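Local atomic coordinates of probable glutathione S-transferase (Pseudomonas aeruginosa, PDB entry 6JWK), a protein that probably catalyses the glutathione-dependent isomerisation of maleylpyruvate to fumarylpyruvate, as a zeta-class member of the glutathione S-transferase superfamily. Residues L120-D123 and A124-Q128; R111-K114 and Y115-Q118. One frame throughout, in Å; residues are numbered along the deposited sequence.

Contact 1. Residues L120-D123 and A124-Q128; sequences LGID and AEDRQ
Arg-127 N donates to Asp-123 O over 2.9 Å, the backbone bond that closes the first turn of helix 124-149 just after the chain has left the preceding helix at Gly-121 with a positive phi. The carboxylate of Asp-123 sits beside that bond: OD1 receives Asp-126 N at 2.8 Å, met nearly end-on to its C-O bond. CG of Asp-123 stands between its own backbone N and carbonyl carbon (chi1 50°), which places OD1 by the amides of the first helical turn. This is an N-cap: the side chain of Asp-123 takes up a first-turn amide hydrogen of the helix it precedes. The carboxylate planes of Asp-126 and Asp-123 are 14° apart, with Asp-126 OD2 2.8 Å from Asp-123 OD1, and such closeness would be expected to raise the pKa of one of the pair. The amides of the helix start, and Arg-129 in a salt bridge with Asp-126 OD1, would partly offset the negative charge. Next to this pair, Ile-122 crosses Asp-126 at about a right angle, with CG2 3.3 Å from Asp-126 CB; Leu-120 of the second subunit packs on both residues. Arg-127 bends back along the helix start. Its guanidinium lays one face over Ala-124 CA, while NH1 reaches a lone pair of Ile-122 O at 3.0 Å, in the planes of both groups.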
ATOM      1  N   LEU B 120       7.769   2.086  23.885  1.00 42.55           N
ATOM      2  CA  LEU B 120       6.799   1.332  24.718  1.00 41.38           C
ATOM      3  C   LEU B 120       7.535   0.256  25.536  1.00 37.64           C
ATOM      4  O   LEU B 120       6.859  -0.437  26.314  1.00 43.92           O
ATOM      5  CB  LEU B 120       5.674   0.776  23.844  1.00 44.74           C
ATOM      6  CG  LEU B 120       4.775   1.842  23.205  1.00 46.50           C
ATOM      7  CD1 LEU B 120       3.908   1.238  22.117  1.00 44.09           C
ATOM      8  CD2 LEU B 120       3.902   2.547  24.245  1.00 45.30           C
ATOM      9  N   GLY B 121       8.859   0.196  25.428  1.00 35.71           N
ATOM     10  CA  GLY B 121       9.724  -0.791  26.113  1.00 47.23           C
ATOM     11  C   GLY B 121       9.277  -2.241  25.940  1.00 54.10           C
ATOM     12  O   GLY B 121       9.297  -2.990  26.939  1.00 51.67           O
ATOM     13  N   ILE B 122       8.884  -2.652  24.731  1.00 53.34           N
ATOM     14  CA  ILE B 122       8.462  -4.061  24.428  1.00 48.67           C
ATOM     15  C   ILE B 122       9.734  -4.882  24.173  1.00 46.73           C
ATOM     16  O   ILE B 122      10.573  -4.410  23.360  1.00 43.02           O
ATOM     17  CB  ILE B 122       7.502  -4.082  23.217  1.00 46.51           C
ATOM     18  CG1 ILE B 122       6.327  -3.112  23.402  1.00 43.41           C
ATOM     19  CG2 ILE B 122       7.021  -5.494  22.921  1.00 41.07           C
ATOM     20  CD1 ILE B 122       5.443  -3.433  24.604  1.00 43.20           C
ATOM     21  N   ASP B 123       9.923  -6.031  24.851  1.00 48.73           N
ATOM     22  CA  ASP B 123      11.189  -6.817  24.699  1.00 52.14           C
ATOM     23  C   ASP B 123      11.171  -7.580  23.363  1.00 52.62           C
ATOM     24  O   ASP B 123      10.070  -7.680  22.747  1.00 49.43           O
ATOM     25  CB  ASP B 123      11.448  -7.795  25.853  1.00 50.35           C
ATOM     26  CG  ASP B 123      10.253  -8.672  26.154  1.00 53.03           C
ATOM     27  OD1 ASP B 123       9.518  -9.013  25.211  1.00 55.52           O
ATOM     28  OD2 ASP B 123      10.054  -8.986  27.328  1.00 52.50           O
ATOM     29  N   ALA B 124      12.344  -8.114  22.977  1.00 52.14           N
ATOM     30  CA  ALA B 124      12.633  -8.929  21.765  1.00 52.19           C
ATOM     31  C   ALA B 124      11.607 -10.057  21.613  1.00 51.83           C
ATOM     32  O   ALA B 124      11.221 -10.346  20.451  1.00 47.00           O
ATOM     33  CB  ALA B 124      14.035  -9.477  21.833  1.00 47.52           C
ATOM     34  N   GLU B 125      11.184 -10.655  22.732  1.00 43.27           N
ATOM     35  CA  GLU B 125      10.227 -11.790  22.766  1.00 48.51           C
ATOM     36  C   GLU B 125       8.830 -11.312  22.385  1.00 42.05           C
ATOM     37  O   GLU B 125       8.125 -12.039  21.671  1.00 37.85           O
ATOM     38  CB  GLU B 125      10.210 -12.457  24.146  1.00 53.66           C
ATOM     39  CG  GLU B 125       8.890 -13.119  24.510  1.00 60.29           C
ATOM     40  CD  GLU B 125       8.986 -13.917  25.805  1.00 74.86           C
ATOM     41  OE1 GLU B 125       8.711 -13.346  26.890  1.00 79.28           O
ATOM     42  OE2 GLU B 125       9.364 -15.103  25.737  1.00 68.18           O
ATOM     43  N   ASP B 126       8.372 -10.188  22.926  1.00 46.33           N
ATOM     44  CA  ASP B 126       7.016  -9.678  22.579  1.00 44.56           C
ATOM     45  C   ASP B 126       7.065  -9.129  21.150  1.00 34.89           C
ATOM     46  O   ASP B 126       6.072  -9.291  20.460  1.00 36.86           O
ATOM     47  CB  ASP B 126       6.511  -8.683  23.618  1.00 46.16           C
ATOM     48  CG  ASP B 126       6.223  -9.374  24.934  1.00 48.76           C
ATOM     49  OD1 ASP B 126       5.402 -10.312  24.928  1.00 46.81           O
ATOM     50  OD2 ASP B 126       6.856  -8.996  25.926  1.00 51.28           O
ATOM     51  N   ARG B 127       8.185  -8.524  20.757  1.00 33.75           N
ATOM     52  CA  ARG B 127       8.434  -8.014  19.379  1.00 39.65           C
ATOM     53  C   ARG B 127       8.325  -9.167  18.377  1.00 46.12           C
ATOM     54  O   ARG B 127       7.496  -9.031  17.439  1.00 43.12           O
ATOM     55  CB  ARG B 127       9.788  -7.311  19.269  1.00 41.62           C
ATOM     56  CG  ARG B 127       9.636  -5.801  19.295  1.00 52.49           C
ATOM     57  CD  ARG B 127      10.700  -5.104  20.082  1.00 54.39           C
ATOM     58  NE  ARG B 127      12.016  -5.558  19.685  1.00 57.98           N
ATOM     59  CZ  ARG B 127      13.049  -5.609  20.503  1.00 49.64           C
ATOM     60  NH1 ARG B 127      12.911  -5.254  21.762  1.00 50.66           N
ATOM     61  NH2 ARG B 127      14.212  -6.025  20.067  1.00 54.48           N
ATOM     62  N   GLN B 128       9.138 -10.222  18.567  1.00 41.58           N
ATOM     63  CA  GLN B 128       9.002 -11.560  17.929  1.00 38.75           C
ATOM     64  C   GLN B 128       7.525 -11.920  17.724  1.00 34.02           C
ATOM     65  O   GLN B 128       7.147 -12.249  16.564  1.00 34.77           O
ATOM     66  CB  GLN B 128       9.675 -12.623  18.812  1.00 46.42           C
ATOM     67  CG  GLN B 128       9.049 -14.022  18.696  1.00 51.05           C
ATOM     68  CD  GLN B 128       9.378 -14.459  17.309  1.00 45.34           C
ATOM     69  OE1 GLN B 128      10.291 -13.887  16.733  1.00 52.92           O
ATOM     70  NE2 GLN B 128       8.607 -15.360  16.743  1.00 46.38           N
TER

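Contact 2. Residues R111-K114 and Y115-Q118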
ATOM      1  N   ARG B 111      11.320   0.724  11.493  1.00 39.63           N
ATOM      2  CA  ARG B 111      10.810   1.913  12.116  1.00 39.64           C
ATOM      3  C   ARG B 111       9.785   1.567  13.217  1.00 37.04           C
ATOM      4  O   ARG B 111       9.877   2.054  14.304  1.00 37.21           O
ATOM      5  CB  ARG B 111      10.369   2.928  11.034  1.00 42.93           C
ATOM      6  CG  ARG B 111       8.950   3.429  11.055  1.00 47.12           C
ATOM      7  CD  ARG B 111       8.557   4.299   9.859  1.00 45.69           C
ATOM      8  NE  ARG B 111       7.262   3.897   9.345  1.00 44.41           N
ATOM      9  CZ  ARG B 111       6.245   4.697   9.094  1.00 46.69           C
ATOM     10  NH1 ARG B 111       5.141   4.185   8.641  1.00 42.17           N
ATOM     11  NH2 ARG B 111       6.327   6.002   9.272  1.00 42.30           N
ATOM     12  N   VAL B 112       8.875   0.648  12.965  1.00 33.22           N
ATOM     13  CA  VAL B 112       7.887   0.287  13.962  1.00 32.18           C
ATOM     14  C   VAL B 112       8.455  -0.472  15.164  1.00 35.75           C
ATOM     15  O   VAL B 112       8.045  -0.276  16.277  1.00 32.09           O
ATOM     16  CB  VAL B 112       6.742  -0.527  13.342  1.00 31.01           C
ATOM     17  CG1 VAL B 112       5.768  -0.986  14.392  1.00 29.81           C
ATOM     18  CG2 VAL B 112       6.038   0.289  12.293  1.00 33.33           C
ATOM     19  N   LEU B 113       9.389  -1.357  14.887  1.00 36.51           N
ATOM     20  CA  LEU B 113      10.036  -2.204  15.916  1.00 38.91           C
ATOM     21  C   LEU B 113      10.906  -1.302  16.801  1.00 39.44           C
ATOM     22  O   LEU B 113      10.919  -1.560  17.985  1.00 34.06           O
ATOM     23  CB  LEU B 113      10.871  -3.306  15.261  1.00 39.79           C
ATOM     24  CG  LEU B 113      10.101  -4.303  14.399  1.00 37.07           C
ATOM     25  CD1 LEU B 113      11.085  -5.204  13.675  1.00 37.46           C
ATOM     26  CD2 LEU B 113       9.096  -5.104  15.215  1.00 39.39           C
ATOM     27  N   LYS B 114      11.533  -0.261  16.252  1.00 41.72           N
ATOM     28  CA  LYS B 114      12.265   0.755  17.063  1.00 47.51           C
ATOM     29  C   LYS B 114      11.266   1.442  17.987  1.00 46.97           C
ATOM     30  O   LYS B 114      11.537   1.492  19.210  1.00 47.70           O
ATOM     31  CB  LYS B 114      12.930   1.845  16.220  1.00 53.34           C
ATOM     32  CG  LYS B 114      14.224   1.463  15.517  1.00 63.19           C
ATOM     33  CD  LYS B 114      14.771   2.608  14.666  1.00 71.06           C
ATOM     34  CE  LYS B 114      15.861   2.208  13.692  1.00 75.75           C
ATOM     35  NZ  LYS B 114      17.021   1.598  14.388  1.00 78.79           N
ATOM     36  N   TYR B 115      10.144   1.945  17.457  1.00 43.17           N
ATOM     37  CA  TYR B 115       9.106   2.578  18.320  1.00 39.84           C
ATOM     38  C   TYR B 115       8.700   1.605  19.427  1.00 40.51           C
ATOM     39  O   TYR B 115       8.621   2.055  20.596  1.00 38.17           O
ATOM     40  CB  TYR B 115       7.871   3.060  17.555  1.00 39.83           C
ATOM     41  CG  TYR B 115       6.947   3.963  18.345  1.00 39.80           C
ATOM     42  CD1 TYR B 115       6.020   3.435  19.231  1.00 35.50           C
ATOM     43  CD2 TYR B 115       6.957   5.347  18.174  1.00 39.71           C
ATOM     44  CE1 TYR B 115       5.172   4.248  19.961  1.00 39.88           C
ATOM     45  CE2 TYR B 115       6.089   6.174  18.878  1.00 38.40           C
ATOM     46  CZ  TYR B 115       5.194   5.626  19.779  1.00 39.97           C
ATOM     47  OH  TYR B 115       4.321   6.404  20.500  1.00 38.02           O
ATOM     48  N   LEU B 116       8.395   0.341  19.111  1.00 40.85           N
ATOM     49  CA  LEU B 116       7.920  -0.626  20.147  1.00 41.97           C
ATOM     50  C   LEU B 116       9.002  -0.748  21.245  1.00 43.25           C
ATOM     51  O   LEU B 116       8.628  -0.781  22.430  1.00 42.37           O
ATOM     52  CB  LEU B 116       7.584  -1.990  19.523  1.00 41.10           C
ATOM     53  CG  LEU B 116       6.283  -2.080  18.722  1.00 41.03           C
ATOM     54  CD1 LEU B 116       6.118  -3.474  18.106  1.00 39.79           C
ATOM     55  CD2 LEU B 116       5.054  -1.721  19.557  1.00 38.40           C
ATOM     56  N   THR B 117      10.288  -0.792  20.876  1.00 44.96           N
ATOM     57  CA  THR B 117      11.449  -0.946  21.807  1.00 47.99           C
ATOM     58  C   THR B 117      11.587   0.352  22.622  1.00 49.72           C
ATOM     59  O   THR B 117      11.187   0.374  23.812  1.00 53.40           O
ATOM     60  CB  THR B 117      12.745  -1.260  21.039  1.00 48.27           C
ATOM     61  OG1 THR B 117      12.501  -2.315  20.110  1.00 46.74           O
ATOM     62  CG2 THR B 117      13.907  -1.652  21.930  1.00 48.78           C
ATOM     63  N   GLN B 118      11.994   1.420  21.932  1.00 50.98           N
ATOM     64  CA  GLN B 118      12.533   2.684  22.493  1.00 52.35           C
ATOM     65  C   GLN B 118      11.417   3.506  23.121  1.00 53.58           C
ATOM     66  O   GLN B 118      11.746   4.308  23.991  1.00 59.14           O
ATOM     67  CB  GLN B 118      13.282   3.473  21.422  1.00 52.93           C
ATOM     68  CG  GLN B 118      14.475   2.689  20.906  1.00 56.16           C
ATOM     69  CD  GLN B 118      15.316   3.430  19.904  1.00 63.15           C
ATOM     70  OE1 GLN B 118      14.868   4.362  19.242  1.00 71.79           O
ATOM     71  NE2 GLN B 118      16.551   2.986  19.765  1.00 70.80           N
TER
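Leu-116 turns back over Val-112 and Leu-113, the residues a helical turn before it, while its N donates to Val-112 O at 2.9 Å. Its CB rests 3.7 Å from both Val-112 O and Leu-113 O. CG lies beside its own backbone N, anti to the carbonyl carbon (chi1 -75°), a rotation that brings it to 3.5 Å from Val-112 O. CD1, still 4.2 Å from Val-112 O, makes loose apolar contacts with Val-112 CG1 and Leu-113 CD2, each 4.5 Å away. Trp-130 of the same chain and Trp-130 of the second subunit both pack on this leucine, which is buried where helix 110-120 meets the subunit interface. Tyr-115 takes a different direction. Its CB brushes Val-112 O, but the ring is carried away from the preceding turn to meet His-133, Trp-134 and Trp-130 of the second subunit. Arg-111 is likewise turned toward the partner, its NH1 bonded to Asp-103 O of the second subunit. On the more exposed flank, Gln-118 N donates to Lys-114 O at 2.8 Å, and CB and CG of the glutamine lie against the same oxygen. The backbone N-H groups of residues 115 to 118 bond back to the carbonyls of residues 111 to 114 in the i to i-4 pattern of an alpha-helix, to which Thr-117 adds a side-chain bond. Its OG1, anti to its own carbonyl carbon and beside the backbone N (chi1 -48°), donates to Leu-113 O at 2.8 Å; Thr-117 N reaches the same oxygen at 3.1 Å. The two donors arrive from opposite faces of the carbonyl plane. Leu-113 O thus accepts two hydrogens, and the threonine satisfies its hydroxyl proton within its own helix.

In the fold
Followed from the N terminus, the chain passes first through contact 2, which spans two turns of helix 110-120, and then through contact 1, which closes the short loop into helix 124-149. The two lie in series, neither nested nor crossed, with centres about 9 Å apart. A probable hydrogen bond of 3.0 Å from Ile-122 N to Leu-116 O joins the loop to the helix it has just left. Arg-127 packs back on Thr-117, and Leu-120 on Tyr-115. Helix 110-120 and the start of helix 124-149, joined by the loop, lie in the GST C-terminal region, far from the chain's centre, and both contacts touch the second subunit.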